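Local coordinates for protein putative adhesin (Parabacteroides distasonis, PDB 3LJY) that is of unproven function but, as a predicted lipoprotein with an adhesin-like head domain, probably takes part in cell adhesion, at residues A[22-27]-A[62-67]; A[37-42]-A[85-90]; A[97-102]-A[118-123]; A[109-114]-A[130-135]; A[150-155]-A[172-177]. All blocks are in the same frame, centred on the assembly; numbering follows the deposited sequence. Where two conformers were deposited one is given.

Contact 1. Residues A[22-27]-A[62-67]; sequences YNEIKV and DRVLTI
Tyr22 CG sits between its backbone N and carbonyl carbon (chi1 61°), which lays the phenol ring over the side chain of Leu65. Leu65 CB lies over one face of the Tyr22 ring, 4.0 Å from the centroid, in a CH-pi contact. Leu65 has its CG opposite its N (chi1 179°), and this carries the branch ending in Leu65 CD2 on to Tyr22 CZ at 3.8 Å. The hydroxyl of Tyr22 finds its hydrogen bond partner in Thr84, on strand 80-86.

The two backbones run parallel. Arg63 O takes Asn23 N at 2.9 Å, and a second, weak bond from Glu24 N. Leu65 N then gives to Glu24 O at 2.8 Å. Lys26 N meets Leu65 O at 3.0 Å.

Glu24 and Val64 stand side by side on the face opposite Ile25 and Leu65, and the aliphatic stem of the glutamate rests on Val64 CG2. Lys26 CD slants across to Val64 CG1 at 4.0 Å, while Lys26 CB meets Thr66 CG2 at 3.6 Å.

The chemistry is therefore split between two sides. The side with Tyr22, Ile25 and Leu65 is buried and mainly apolar, with the one phenol oxygen satisfied by Thr84. The Glu24 and Lys26 face uses the stems of charged residues as greasy cover, consistent with their charged ends reaching toward solvent.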
# COMPACT_ATOMS: atom_id res chain seq x y z
N TYR A 22 -15.60 9.37 -5.22
CA TYR A 22 -14.47 9.73 -4.40
C TYR A 22 -13.20 9.24 -5.11
O TYR A 22 -13.26 8.30 -5.89
CB TYR A 22 -14.63 9.11 -3.00
CG TYR A 22 -14.68 7.60 -3.02
CD1 TYR A 22 -13.50 6.84 -3.06
CD2 TYR A 22 -15.89 6.93 -3.02
CE1 TYR A 22 -13.56 5.46 -3.10
CE2 TYR A 22 -15.95 5.55 -3.06
CZ TYR A 22 -14.80 4.83 -3.11
OH TYR A 22 -14.87 3.50 -3.15
N ASN A 23 -12.08 9.92 -4.88
CA ASN A 23 -10.78 9.53 -5.46
C ASN A 23 -9.73 9.30 -4.38
O ASN A 23 -8.55 9.08 -4.67
CB ASN A 23 -10.28 10.59 -6.45
CG ASN A 23 -9.86 11.88 -5.76
OD1 ASN A 23 -10.30 12.21 -4.65
ND2 ASN A 23 -9.00 12.63 -6.44
N GLU A 24 -10.16 9.34 -3.14
CA GLU A 24 -9.27 9.19 -2.04
C GLU A 24 -9.99 8.43 -0.92
O GLU A 24 -11.20 8.54 -0.73
CB GLU A 24 -8.74 10.58 -1.63
CG GLU A 24 -7.94 10.57 -0.35
CD GLU A 24 -7.01 11.77 -0.17
OE1 GLU A 24 -7.11 12.77 -0.94
OE2 GLU A 24 -6.18 11.65 0.79
N ILE A 25 -9.22 7.59 -0.24
CA ILE A 25 -9.73 6.76 0.87
C ILE A 25 -8.89 6.91 2.13
O ILE A 25 -7.68 6.97 2.06
CB ILE A 25 -9.80 5.30 0.44
CG1 ILE A 25 -10.76 5.18 -0.75
CG2 ILE A 25 -10.22 4.45 1.59
CD1 ILE A 25 -11.40 3.82 -0.93
N LYS A 26 -9.54 7.02 3.28
CA LYS A 26 -8.86 6.98 4.59
C LYS A 26 -9.44 5.85 5.41
O LYS A 26 -10.63 5.85 5.65
CB LYS A 26 -8.97 8.32 5.32
CG LYS A 26 -7.95 9.32 4.75
CD LYS A 26 -8.28 10.79 5.04
CE LYS A 26 -7.31 11.72 4.29
NZ LYS A 26 -7.83 13.12 4.12
N VAL A 27 -8.62 4.87 5.75
CA VAL A 27 -9.07 3.73 6.56
C VAL A 27 -8.19 3.49 7.80
O VAL A 27 -6.94 3.49 7.74
CB VAL A 27 -9.23 2.43 5.74
CG1 VAL A 27 -7.94 1.90 5.22
CG2 VAL A 27 -9.90 1.39 6.61
N ASP A 62 -15.41 16.36 0.09
CA ASP A 62 -14.49 16.78 -0.99
C ASP A 62 -13.77 15.59 -1.63
O ASP A 62 -12.55 15.52 -1.70
CB ASP A 62 -13.49 17.84 -0.50
CG ASP A 62 -12.72 18.50 -1.65
OD1 ASP A 62 -13.34 18.86 -2.70
OD2 ASP A 62 -11.49 18.66 -1.49
N ARG A 63 -14.58 14.64 -2.08
CA ARG A 63 -14.12 13.44 -2.79
C ARG A 63 -13.25 12.44 -1.99
O ARG A 63 -12.60 11.61 -2.62
CB ARG A 63 -13.48 13.82 -4.14
CG ARG A 63 -14.36 14.76 -4.89
CD ARG A 63 -13.94 15.06 -6.31
NE ARG A 63 -14.02 13.92 -7.23
CZ ARG A 63 -12.97 13.36 -7.82
NH1 ARG A 63 -11.74 13.81 -7.60
NH2 ARG A 63 -13.14 12.33 -8.64
N VAL A 64 -13.26 12.53 -0.65
CA VAL A 64 -12.57 11.57 0.20
C VAL A 64 -13.58 10.67 0.93
O VAL A 64 -14.43 11.17 1.65
CB VAL A 64 -11.69 12.24 1.29
CG1 VAL A 64 -11.01 11.15 2.18
CG2 VAL A 64 -10.65 13.26 0.69
N LEU A 65 -13.44 9.34 0.80
CA LEU A 65 -14.23 8.39 1.60
C LEU A 65 -13.59 8.05 2.97
O LEU A 65 -12.45 7.63 3.03
CB LEU A 65 -14.47 7.08 0.83
CG LEU A 65 -15.26 5.96 1.51
CD1 LEU A 65 -16.70 6.40 1.82
CD2 LEU A 65 -15.24 4.70 0.71
N THR A 66 -14.33 8.25 4.06
CA THR A 66 -13.98 7.73 5.39
C THR A 66 -15.15 6.86 5.92
O THR A 66 -16.33 7.19 5.75
CB THR A 66 -13.62 8.88 6.40
OG1 THR A 66 -14.63 9.88 6.39
CG2 THR A 66 -12.31 9.59 6.02
N ILE A 67 -14.81 5.71 6.49
CA ILE A 67 -15.77 4.84 7.15
C ILE A 67 -15.26 4.56 8.55
O ILE A 67 -14.16 4.02 8.72
CB ILE A 67 -15.98 3.51 6.39
CG1 ILE A 67 -16.38 3.79 4.95
CG2 ILE A 67 -17.02 2.66 7.07
CD1 ILE A 67 -16.45 2.60 4.14

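Contact 2. Residues A[37-42]-A[85-90]; sequences QSDDPS and NSKWLA
A loop joining strand 32-37 to strand 43-49 wraps here round the end of strand 80-86. The last parallel bridge, Gln37 with Ser86, marks where the paired strands give way to the loop. Ser38 N gives to Ser86 O at 2.9 Å.

Past that bridge, side chains hold the loop. Asn85 points into it. Its CG lies between the backbone N and the carbonyl carbon (chi1 71°), which sends the amide in among the loop atoms. Asn85 ND2 lies 2.6 Å from Ser38 OG and 3.0 Å from Asp40 O; both bonds are bent and weak. Asn85 OD1 accepts from Thr43 N, so both ends of the amide are tied to the loop and the strand that follows it. On the return limb, Ser42 OG donates to Asn85 O at 2.7 Å.

Gln37 holds the other side. Its chain is fully extended, with CG anti to the backbone N (chi1 -178°), and Gln37 NE2 reaches Lys87 O at 2.7 Å. The acceptor lies in the amide plane, and the N-H...O angle is 163°. The same NE2 passes obliquely by the Trp88 ring, 3.5 Å from CE3. Gln37 OE1 is bonded to Thr107 N, so the amide is fixed at both ends. Asp39 OD1 only brushes the stem of Lys87.

The loop thus links two strands near the N-terminal end of the fold and is held there largely by side-chain to backbone bonds. The arrangement is consistent with the end of a solenoid-like beta fold.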
# COMPACT_ATOMS: atom_id res chain seq x y z
N GLN A 37 -11.90 -0.29 -8.99
CA GLN A 37 -12.06 0.84 -9.88
C GLN A 37 -13.10 0.50 -10.92
O GLN A 37 -12.95 -0.46 -11.68
CB GLN A 37 -10.71 1.23 -10.51
CG GLN A 37 -10.80 2.44 -11.41
CD GLN A 37 -9.50 2.79 -12.09
OE1 GLN A 37 -8.65 1.92 -12.30
NE2 GLN A 37 -9.34 4.07 -12.44
N SER A 38 -14.17 1.29 -10.96
CA SER A 38 -15.24 1.07 -11.92
C SER A 38 -16.04 2.36 -12.19
O SER A 38 -16.13 3.25 -11.34
CB SER A 38 -16.17 -0.04 -11.42
OG SER A 38 -17.15 0.43 -10.50
N ASP A 39 -16.65 2.42 -13.38
CA ASP A 39 -17.57 3.50 -13.74
C ASP A 39 -18.98 3.31 -13.20
O ASP A 39 -19.81 4.21 -13.35
CB ASP A 39 -17.61 3.67 -15.26
CG ASP A 39 -16.33 4.31 -15.81
OD1 ASP A 39 -15.82 5.31 -15.23
OD2 ASP A 39 -15.81 3.79 -16.82
N ASP A 40 -19.28 2.18 -12.56
CA ASP A 40 -20.61 1.99 -11.98
C ASP A 40 -20.79 3.00 -10.86
O ASP A 40 -19.83 3.40 -10.24
CB ASP A 40 -20.82 0.56 -11.43
CG ASP A 40 -20.53 -0.52 -12.47
OD1 ASP A 40 -20.97 -0.35 -13.62
OD2 ASP A 40 -19.87 -1.53 -12.17
N PRO A 41 -22.03 3.43 -10.61
CA PRO A 41 -22.25 4.36 -9.52
C PRO A 41 -21.67 3.83 -8.21
O PRO A 41 -21.86 2.65 -7.87
CB PRO A 41 -23.78 4.45 -9.44
CG PRO A 41 -24.24 4.10 -10.80
CD PRO A 41 -23.28 3.09 -11.32
N SER A 42 -20.96 4.70 -7.50
CA SER A 42 -20.28 4.34 -6.27
C SER A 42 -21.26 3.88 -5.20
O SER A 42 -22.27 4.53 -4.95
CB SER A 42 -19.43 5.49 -5.78
OG SER A 42 -18.31 5.61 -6.63
N ASN A 85 -16.50 1.07 -4.53
CA ASN A 85 -15.91 1.37 -5.83
C ASN A 85 -15.96 2.85 -6.20
O ASN A 85 -16.79 3.60 -5.68
CB ASN A 85 -16.62 0.55 -6.93
CG ASN A 85 -18.05 1.03 -7.20
OD1 ASN A 85 -18.94 0.91 -6.34
ND2 ASN A 85 -18.27 1.55 -8.40
N SER A 86 -15.06 3.26 -7.10
CA SER A 86 -15.05 4.63 -7.63
C SER A 86 -14.31 4.66 -8.96
O SER A 86 -13.71 3.66 -9.36
CB SER A 86 -14.44 5.63 -6.66
OG SER A 86 -13.03 5.50 -6.61
N LYS A 87 -14.37 5.80 -9.66
CA LYS A 87 -13.80 5.88 -11.00
C LYS A 87 -12.29 5.94 -10.93
O LYS A 87 -11.60 5.47 -11.83
CB LYS A 87 -14.31 7.09 -11.75
CG LYS A 87 -15.83 7.31 -11.74
CD LYS A 87 -16.24 8.40 -12.71
CE LYS A 87 -17.61 9.04 -12.40
NZ LYS A 87 -17.49 10.49 -11.95
N TRP A 88 -11.77 6.50 -9.83
CA TRP A 88 -10.35 6.75 -9.68
C TRP A 88 -9.87 6.54 -8.26
O TRP A 88 -10.62 6.77 -7.34
CB TRP A 88 -10.03 8.21 -10.09
CG TRP A 88 -10.54 8.64 -11.46
CD1 TRP A 88 -11.60 9.45 -11.70
CD2 TRP A 88 -10.00 8.29 -12.73
NE1 TRP A 88 -11.76 9.63 -13.05
CE2 TRP A 88 -10.79 8.92 -13.71
CE3 TRP A 88 -8.91 7.51 -13.15
CZ2 TRP A 88 -10.53 8.81 -15.08
CZ3 TRP A 88 -8.65 7.38 -14.52
CH2 TRP A 88 -9.46 8.03 -15.47
N LEU A 89 -8.61 6.14 -8.08
CA LEU A 89 -7.96 6.15 -6.76
C LEU A 89 -6.61 6.87 -6.84
O LEU A 89 -5.58 6.29 -7.18
CB LEU A 89 -7.76 4.73 -6.24
CG LEU A 89 -7.24 4.57 -4.78
CD1 LEU A 89 -8.27 5.02 -3.72
CD2 LEU A 89 -6.82 3.11 -4.58
N ALA A 90 -6.64 8.15 -6.52
CA ALA A 90 -5.44 8.98 -6.49
C ALA A 90 -4.64 8.74 -5.19
O ALA A 90 -3.40 8.85 -5.18
CB ALA A 90 -5.82 10.46 -6.61

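Contact 3. Residues A[97-102]-A[118-123]; sequences NANFMV and NSLVQL
This is a parallel strand pair in the middle of the chain, where strand 99-102 lies beside strand 120-123 on one wall of the fold. The strands are only 8° from exact alignment. Ala98 O, Phe100 N, Phe100 O and Val102 N each bond across to the second strand; Gln122 N to Phe100 O is the shortest of these, at 2.8 Å.

One face carries a polar pair. Gln122 NE2 donates to Asn99 OD1 at 3.0 Å, in the plane of both amides and on a lone pair of the oxygen. The amide planes are 9° apart. Asn99 CG is anti to its backbone N (chi1 -176°), which lays its amide toward Gln122. The bond is diagonal, since Gln122 is level with Met101. A water accepts from both Asn99 ND2 and Gln122 NE2, closing a small polar ring. Met101, a selenomethionine, runs alongside Gln122, its CG 3.8 Å from NE2.

The opposite face is apolar and buried. Val121 CG1 touches the edge of the Phe100 ring, 4.2 Å from CD2. Val102 CG2 meets Leu123 CD2 at 3.5 Å.

In-register parallel strands with stacked apolar pairs are typical of a beta-solenoid, consistent with the family's pectate-lyase-like clan.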
# COMPACT_ATOMS: atom_id res chain seq x y z
N ASN A 97 -5.15 -1.46 12.12
CA ASN A 97 -4.74 -2.76 11.64
C ASN A 97 -5.50 -3.08 10.38
O ASN A 97 -5.96 -4.20 10.20
CB ASN A 97 -4.98 -3.78 12.76
CG ASN A 97 -3.75 -4.59 13.04
OD1 ASN A 97 -3.17 -5.21 12.14
ND2 ASN A 97 -3.30 -4.55 14.28
N ALA A 98 -5.67 -2.07 9.52
CA ALA A 98 -6.56 -2.20 8.37
C ALA A 98 -5.90 -3.10 7.35
O ALA A 98 -4.68 -3.18 7.29
CB ALA A 98 -6.89 -0.86 7.78
N ASN A 99 -6.74 -3.82 6.58
CA ASN A 99 -6.30 -4.64 5.46
C ASN A 99 -6.95 -4.05 4.21
O ASN A 99 -8.17 -4.25 3.97
CB ASN A 99 -6.69 -6.10 5.69
CG ASN A 99 -6.18 -7.02 4.62
OD1 ASN A 99 -5.34 -6.68 3.81
ND2 ASN A 99 -6.70 -8.23 4.62
N PHE A 100 -6.16 -3.29 3.45
CA PHE A 100 -6.66 -2.56 2.31
C PHE A 100 -6.37 -3.35 1.03
O PHE A 100 -5.24 -3.64 0.71
CB PHE A 100 -6.04 -1.16 2.26
CG PHE A 100 -6.53 -0.32 1.10
CD1 PHE A 100 -7.82 0.17 1.08
CD2 PHE A 100 -5.71 -0.04 0.04
CE1 PHE A 100 -8.29 0.93 0.02
CE2 PHE A 100 -6.17 0.73 -1.02
CZ PHE A 100 -7.46 1.21 -1.03
N MSE A 101 -7.42 -3.75 0.32
CA MSE A 101 -7.27 -4.62 -0.87
C MSE A 101 -7.89 -3.97 -2.06
O MSE A 101 -9.04 -3.61 -2.00
CB MSE A 101 -7.93 -5.97 -0.62
CG MSE A 101 -7.22 -6.72 0.47
SE MSE A 101 -8.14 -8.17 1.30
CE MSE A 101 -9.44 -7.16 2.31
N VAL A 102 -7.10 -3.78 -3.12
CA VAL A 102 -7.62 -3.36 -4.44
C VAL A 102 -7.75 -4.62 -5.26
O VAL A 102 -6.77 -5.27 -5.52
CB VAL A 102 -6.73 -2.31 -5.13
CG1 VAL A 102 -7.21 -2.02 -6.60
CG2 VAL A 102 -6.71 -1.02 -4.28
N ASN A 118 -0.15 -1.22 11.93
CA ASN A 118 0.19 -2.58 11.45
C ASN A 118 -0.65 -2.97 10.26
O ASN A 118 -1.17 -4.07 10.18
CB ASN A 118 0.13 -3.61 12.58
CG ASN A 118 1.32 -3.49 13.52
OD1 ASN A 118 2.36 -4.12 13.30
ND2 ASN A 118 1.18 -2.65 14.57
N SER A 119 -0.77 -2.03 9.35
CA SER A 119 -1.64 -2.22 8.21
C SER A 119 -1.00 -3.10 7.16
O SER A 119 0.22 -3.28 7.16
CB SER A 119 -2.00 -0.86 7.63
OG SER A 119 -2.55 -0.09 8.67
N LEU A 120 -1.87 -3.62 6.30
CA LEU A 120 -1.51 -4.38 5.13
C LEU A 120 -2.19 -3.66 3.94
O LEU A 120 -3.35 -3.28 4.03
CB LEU A 120 -2.00 -5.83 5.27
CG LEU A 120 -1.82 -6.77 4.07
CD1 LEU A 120 -0.33 -6.76 3.57
CD2 LEU A 120 -2.27 -8.17 4.37
N VAL A 121 -1.46 -3.47 2.85
CA VAL A 121 -2.03 -3.10 1.56
C VAL A 121 -1.75 -4.22 0.54
O VAL A 121 -0.63 -4.70 0.48
CB VAL A 121 -1.46 -1.78 1.06
CG1 VAL A 121 -1.81 -1.52 -0.42
CG2 VAL A 121 -1.85 -0.63 2.01
N GLN A 122 -2.78 -4.62 -0.22
CA GLN A 122 -2.66 -5.61 -1.30
C GLN A 122 -3.24 -5.09 -2.62
O GLN A 122 -4.44 -4.95 -2.73
CB GLN A 122 -3.40 -6.89 -0.93
CG GLN A 122 -3.15 -7.33 0.51
CD GLN A 122 -3.70 -8.71 0.80
OE1 GLN A 122 -3.43 -9.65 0.06
NE2 GLN A 122 -4.46 -8.84 1.89
N LEU A 123 -2.38 -4.76 -3.59
CA LEU A 123 -2.84 -4.41 -4.94
C LEU A 123 -2.70 -5.65 -5.77
O LEU A 123 -1.59 -5.99 -6.20
CB LEU A 123 -2.08 -3.24 -5.56
CG LEU A 123 -1.89 -2.06 -4.58
CD1 LEU A 123 -0.97 -0.97 -5.16
CD2 LEU A 123 -3.22 -1.46 -4.09
O HOH W 1 -5.90 -10.89 3.50

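Contact 4. Residues A[109-114]-A[130-135]; sequences DETVIK and GKLDLN
Thr111 and Leu132, Val112 and Asp133, Ile113 and Leu134, and Lys114 and Asn135 lie side by side, pointing the same way, at four successive levels of this parallel pair. The Thr111 and Ile113 levels share one face, the Val112 and Lys114 levels the other. Leu132 CD1 comes to 3.9 Å from Thr111 CB. Thr111 OG1 is bonded to Leu89 O. At the next apolar level Leu134 CD2 approaches Ile113 CB at 4.1 Å; Leu134 CG is anti to its carbonyl carbon (chi1 -57°), and the branch leans back to Ile113.

On the Val112 face the packing is by stems. Glu110 slants across Lys131, and Glu110 CG meets Lys131 CB at 3.7 Å. Their charged ends are not in contact; Lys131 NZ forms a salt bridge with Glu153. Val112 CG1 lies 3.8 Å from Asp133 OD2, a methyl beside a carboxylate. Lys114 CG is 4.0 Å from Asn135 CB.

The backbones carry the rest. Asp109 O accepts from Lys131 N at 3.0 Å, where the chain turns its corner, and also weakly from Gly130 N. Thr111 and Ile113 each bond through both N and O.

Strand 110-115 is paired on its other edge with strand 91-94, and strand 131-136 with strand 151-156. Behind the apolar face, Ile113 packs on Val121 and Leu123 of strand 120-123, and Leu134 on Met142 and Val144 of strand 141-144.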
# COMPACT_ATOMS: atom_id res chain seq x y z
N ASP A 109 -3.33 8.29 -13.47
CA ASP A 109 -2.15 9.15 -13.57
C ASP A 109 -1.17 8.85 -12.45
O ASP A 109 -0.05 8.43 -12.70
CB ASP A 109 -2.61 10.63 -13.52
CG ASP A 109 -1.48 11.63 -13.42
OD1 ASP A 109 -0.33 11.33 -13.78
OD2 ASP A 109 -1.77 12.75 -12.98
N GLU A 110 -1.61 9.05 -11.22
CA GLU A 110 -0.78 8.87 -10.03
C GLU A 110 -1.60 8.28 -8.92
O GLU A 110 -2.76 8.69 -8.72
CB GLU A 110 -0.24 10.20 -9.49
CG GLU A 110 0.82 10.78 -10.33
CD GLU A 110 1.60 11.87 -9.64
OE1 GLU A 110 1.45 11.99 -8.39
OE2 GLU A 110 2.37 12.58 -10.35
N THR A 111 -1.01 7.33 -8.20
CA THR A 111 -1.62 6.78 -6.97
C THR A 111 -0.58 6.85 -5.86
O THR A 111 0.55 6.40 -6.05
CB THR A 111 -2.13 5.31 -7.18
OG1 THR A 111 -3.20 5.31 -8.14
CG2 THR A 111 -2.62 4.65 -5.83
N VAL A 112 -0.94 7.50 -4.75
CA VAL A 112 -0.09 7.60 -3.57
C VAL A 112 -0.71 6.81 -2.44
O VAL A 112 -1.81 7.11 -2.04
CB VAL A 112 0.06 9.07 -3.08
CG1 VAL A 112 0.96 9.14 -1.85
CG2 VAL A 112 0.61 9.94 -4.17
N ILE A 113 -0.01 5.80 -1.92
CA ILE A 113 -0.53 5.03 -0.79
C ILE A 113 0.40 5.17 0.42
O ILE A 113 1.62 5.01 0.31
CB ILE A 113 -0.72 3.49 -1.10
CG1 ILE A 113 -1.41 3.30 -2.45
CG2 ILE A 113 -1.51 2.74 0.08
CD1 ILE A 113 -1.82 1.89 -2.72
N LYS A 114 -0.19 5.45 1.57
CA LYS A 114 0.55 5.55 2.79
C LYS A 114 -0.04 4.55 3.77
O LYS A 114 -1.25 4.60 4.03
CB LYS A 114 0.42 6.94 3.38
CG LYS A 114 1.17 7.94 2.59
CD LYS A 114 0.72 9.37 2.87
CE LYS A 114 1.33 10.32 1.84
NZ LYS A 114 2.82 10.10 1.69
N GLY A 130 0.96 6.34 -14.29
CA GLY A 130 2.14 7.13 -14.52
C GLY A 130 3.08 6.95 -13.35
O GLY A 130 4.24 6.61 -13.53
N LYS A 131 2.58 7.20 -12.14
CA LYS A 131 3.37 7.09 -10.93
C LYS A 131 2.66 6.28 -9.83
O LYS A 131 1.47 6.47 -9.56
CB LYS A 131 3.70 8.48 -10.39
CG LYS A 131 4.99 8.50 -9.57
CD LYS A 131 4.89 9.32 -8.34
CE LYS A 131 5.62 10.58 -8.43
NZ LYS A 131 6.16 10.90 -7.05
N LEU A 132 3.39 5.33 -9.25
CA LEU A 132 2.96 4.67 -8.01
C LEU A 132 3.94 5.10 -6.89
O LEU A 132 5.14 4.94 -7.03
CB LEU A 132 2.92 3.14 -8.13
CG LEU A 132 2.30 2.38 -6.93
CD1 LEU A 132 0.85 2.85 -6.68
CD2 LEU A 132 2.37 0.86 -7.11
N ASP A 133 3.41 5.73 -5.84
CA ASP A 133 4.23 6.27 -4.76
C ASP A 133 3.82 5.56 -3.48
O ASP A 133 2.71 5.73 -3.01
CB ASP A 133 4.00 7.78 -4.64
CG ASP A 133 4.75 8.44 -3.45
OD1 ASP A 133 5.63 7.84 -2.76
OD2 ASP A 133 4.45 9.64 -3.21
N LEU A 134 4.71 4.73 -2.94
CA LEU A 134 4.39 3.85 -1.79
C LEU A 134 5.21 4.26 -0.59
O LEU A 134 6.41 4.38 -0.70
CB LEU A 134 4.67 2.36 -2.10
CG LEU A 134 3.96 1.78 -3.32
CD1 LEU A 134 4.19 0.29 -3.47
CD2 LEU A 134 2.49 2.08 -3.23
N ASN A 135 4.57 4.44 0.56
CA ASN A 135 5.23 4.97 1.75
C ASN A 135 4.85 4.19 3.05
O ASN A 135 3.87 4.58 3.69
CB ASN A 135 4.87 6.49 1.90
CG ASN A 135 4.98 7.30 0.57
OD1 ASN A 135 4.01 7.39 -0.24
ND2 ASN A 135 6.14 7.93 0.37

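Contact 5. Residues A[150-155]-A[172-177]; sequences DKIECD and GDYSIV
Strands 151-155 and 172-176 run parallel within 3° and 4.8 Å apart, joined by bonds such as Ser175 N to Cys154 O at 2.8 Å. Lys151 and Asp173 make a side-chain link. The lysine starts with CG anti to its N (chi1 178°) and then bends at each later torsion. In the modelled conformer of Asp173, this brings Lys151 NZ to Asp173 OD2 at 2.9 Å, from above the carboxylate plane. The ammonium also bridges Glu153 OE2 at 3.1 Å, on the anti side of that carboxylate. One charge thus sits between two acids, and would probably ease their mutual repulsion. Glu153 is shared with Lys131, and Asp173 OD1 bonds to Ser193.

A water donates to both Asp155 OD1 and Asp173 O.

The buried face is apolar. Ile152 CG1 meets the edge of the Tyr174 ring, 4.0 Å from CE1. Cys154 SG is 4.8 Å from the centroid of the Tyr174 ring, an oblique sulfur-aromatic contact, and Cys154 CB lies 3.9 Å from Tyr174 CD1. Ile152 CG2 packs on Gly172 CA.

The salt bridges are local to this region. The in-register parallel strands, apolar inner face and corner at Asp150 are as in successive coils of a beta-solenoid.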
# COMPACT_ATOMS: atom_id res chain seq x y z
N ASP A 150 5.45 4.45 -15.33
CA ASP A 150 6.52 5.34 -15.73
C ASP A 150 7.51 5.50 -14.58
O ASP A 150 8.73 5.48 -14.78
CB ASP A 150 5.95 6.69 -16.22
CG ASP A 150 5.19 6.56 -17.55
OD1 ASP A 150 5.78 5.94 -18.46
OD2 ASP A 150 4.04 7.07 -17.71
N LYS A 151 6.98 5.67 -13.37
CA LYS A 151 7.78 5.94 -12.17
C LYS A 151 7.25 5.18 -10.98
O LYS A 151 6.04 5.11 -10.75
CB LYS A 151 7.77 7.44 -11.87
CG LYS A 151 8.54 7.90 -10.62
CD LYS A 151 10.02 7.45 -10.59
CE LYS A 151 10.94 8.51 -9.99
NZ LYS A 151 10.76 8.64 -8.53
N ILE A 152 8.18 4.56 -10.25
CA ILE A 152 7.93 3.89 -8.96
C ILE A 152 8.74 4.60 -7.87
O ILE A 152 9.93 4.89 -8.05
CB ILE A 152 8.29 2.37 -8.99
CG1 ILE A 152 8.16 1.71 -7.58
CG2 ILE A 152 9.68 2.15 -9.55
CD1 ILE A 152 6.71 1.62 -7.04
N GLU A 153 8.07 4.96 -6.79
CA GLU A 153 8.70 5.47 -5.59
C GLU A 153 8.32 4.60 -4.39
O GLU A 153 7.13 4.36 -4.18
CB GLU A 153 8.26 6.88 -5.33
CG GLU A 153 8.96 7.86 -6.20
CD GLU A 153 8.61 9.30 -5.87
OE1 GLU A 153 8.26 9.57 -4.68
OE2 GLU A 153 8.71 10.15 -6.80
N CYS A 154 9.32 4.09 -3.68
CA CYS A 154 9.15 3.27 -2.48
C CYS A 154 9.93 3.79 -1.31
O CYS A 154 11.14 3.89 -1.37
CB CYS A 154 9.72 1.90 -2.69
SG CYS A 154 8.71 0.89 -3.63
N ASP A 155 9.24 4.02 -0.20
CA ASP A 155 9.84 4.53 1.01
C ASP A 155 9.52 3.66 2.18
O ASP A 155 8.37 3.61 2.57
CB ASP A 155 9.22 5.89 1.32
CG ASP A 155 10.16 6.98 1.13
OD1 ASP A 155 10.54 7.17 -0.06
OD2 ASP A 155 10.57 7.59 2.17
N GLY A 172 12.87 4.53 -11.10
CA GLY A 172 12.57 4.13 -9.72
C GLY A 172 13.45 4.82 -8.71
O GLY A 172 14.60 4.99 -8.97
N ASP A 173 12.87 5.21 -7.58
CA ASP A 173 13.58 5.75 -6.43
C ASP A 173 13.15 4.93 -5.21
O ASP A 173 12.00 5.06 -4.76
CB ASP A 173 13.23 7.24 -6.21
CG ASP A 173 13.97 8.19 -7.17
OD1 ASP A 173 15.09 7.86 -7.61
OD2 ASP A 173 13.42 9.28 -7.48
N TYR A 174 14.04 4.09 -4.68
CA TYR A 174 13.73 3.30 -3.50
C TYR A 174 14.53 3.82 -2.32
O TYR A 174 15.70 4.10 -2.43
CB TYR A 174 14.12 1.83 -3.68
CG TYR A 174 13.49 1.01 -4.79
CD1 TYR A 174 12.38 1.43 -5.52
CD2 TYR A 174 14.02 -0.25 -5.07
CE1 TYR A 174 11.82 0.60 -6.55
CE2 TYR A 174 13.50 -1.06 -6.06
CZ TYR A 174 12.40 -0.65 -6.80
OH TYR A 174 11.95 -1.50 -7.77
N SER A 175 13.90 3.88 -1.15
CA SER A 175 14.55 4.37 0.06
C SER A 175 14.18 3.51 1.26
O SER A 175 13.00 3.28 1.51
CB SER A 175 14.12 5.81 0.30
OG SER A 175 14.94 6.42 1.27
N ILE A 176 15.18 3.01 1.99
CA ILE A 176 14.93 2.32 3.26
C ILE A 176 15.72 3.02 4.37
O ILE A 176 16.96 3.06 4.32
CB ILE A 176 15.30 0.79 3.26
CG1 ILE A 176 14.62 0.03 2.11
CG2 ILE A 176 14.96 0.18 4.64
CD1 ILE A 176 15.00 -1.52 1.98
N VAL A 177 15.00 3.58 5.33
CA VAL A 177 15.58 4.33 6.45
C VAL A 177 15.52 3.51 7.74
O VAL A 177 16.34 3.68 8.66
CB VAL A 177 14.90 5.70 6.62
CG1 VAL A 177 15.35 6.41 7.93
CG2 VAL A 177 15.21 6.58 5.43
O HOH W 2 11.85 7.18 -2.68

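Overall arrangement
Contacts 1, 4 and 5 lie along the same run of strands, and contacts 4 and 5 are neighbours in it, joined by the Lys131 to Glu153 salt bridge. Contact 3 lies on another wall; Val121 and Leu123 pack on Ile113 of contact 4. Contact 2 sits near the end of the fold and is the odd one: side chain to backbone bonds replace apolar packing, and half of its touching residues are exposed. It still reaches inward, where Leu89 touches Phe100 and Val102, and Ala90 bonds to Asn23 and Val112. Contacts 1, 3, 4 and 5 each have one buried apolar face. Their outer faces differ: stems in contacts 1 and 4, amides in contact 3, ion pairs in contact 5.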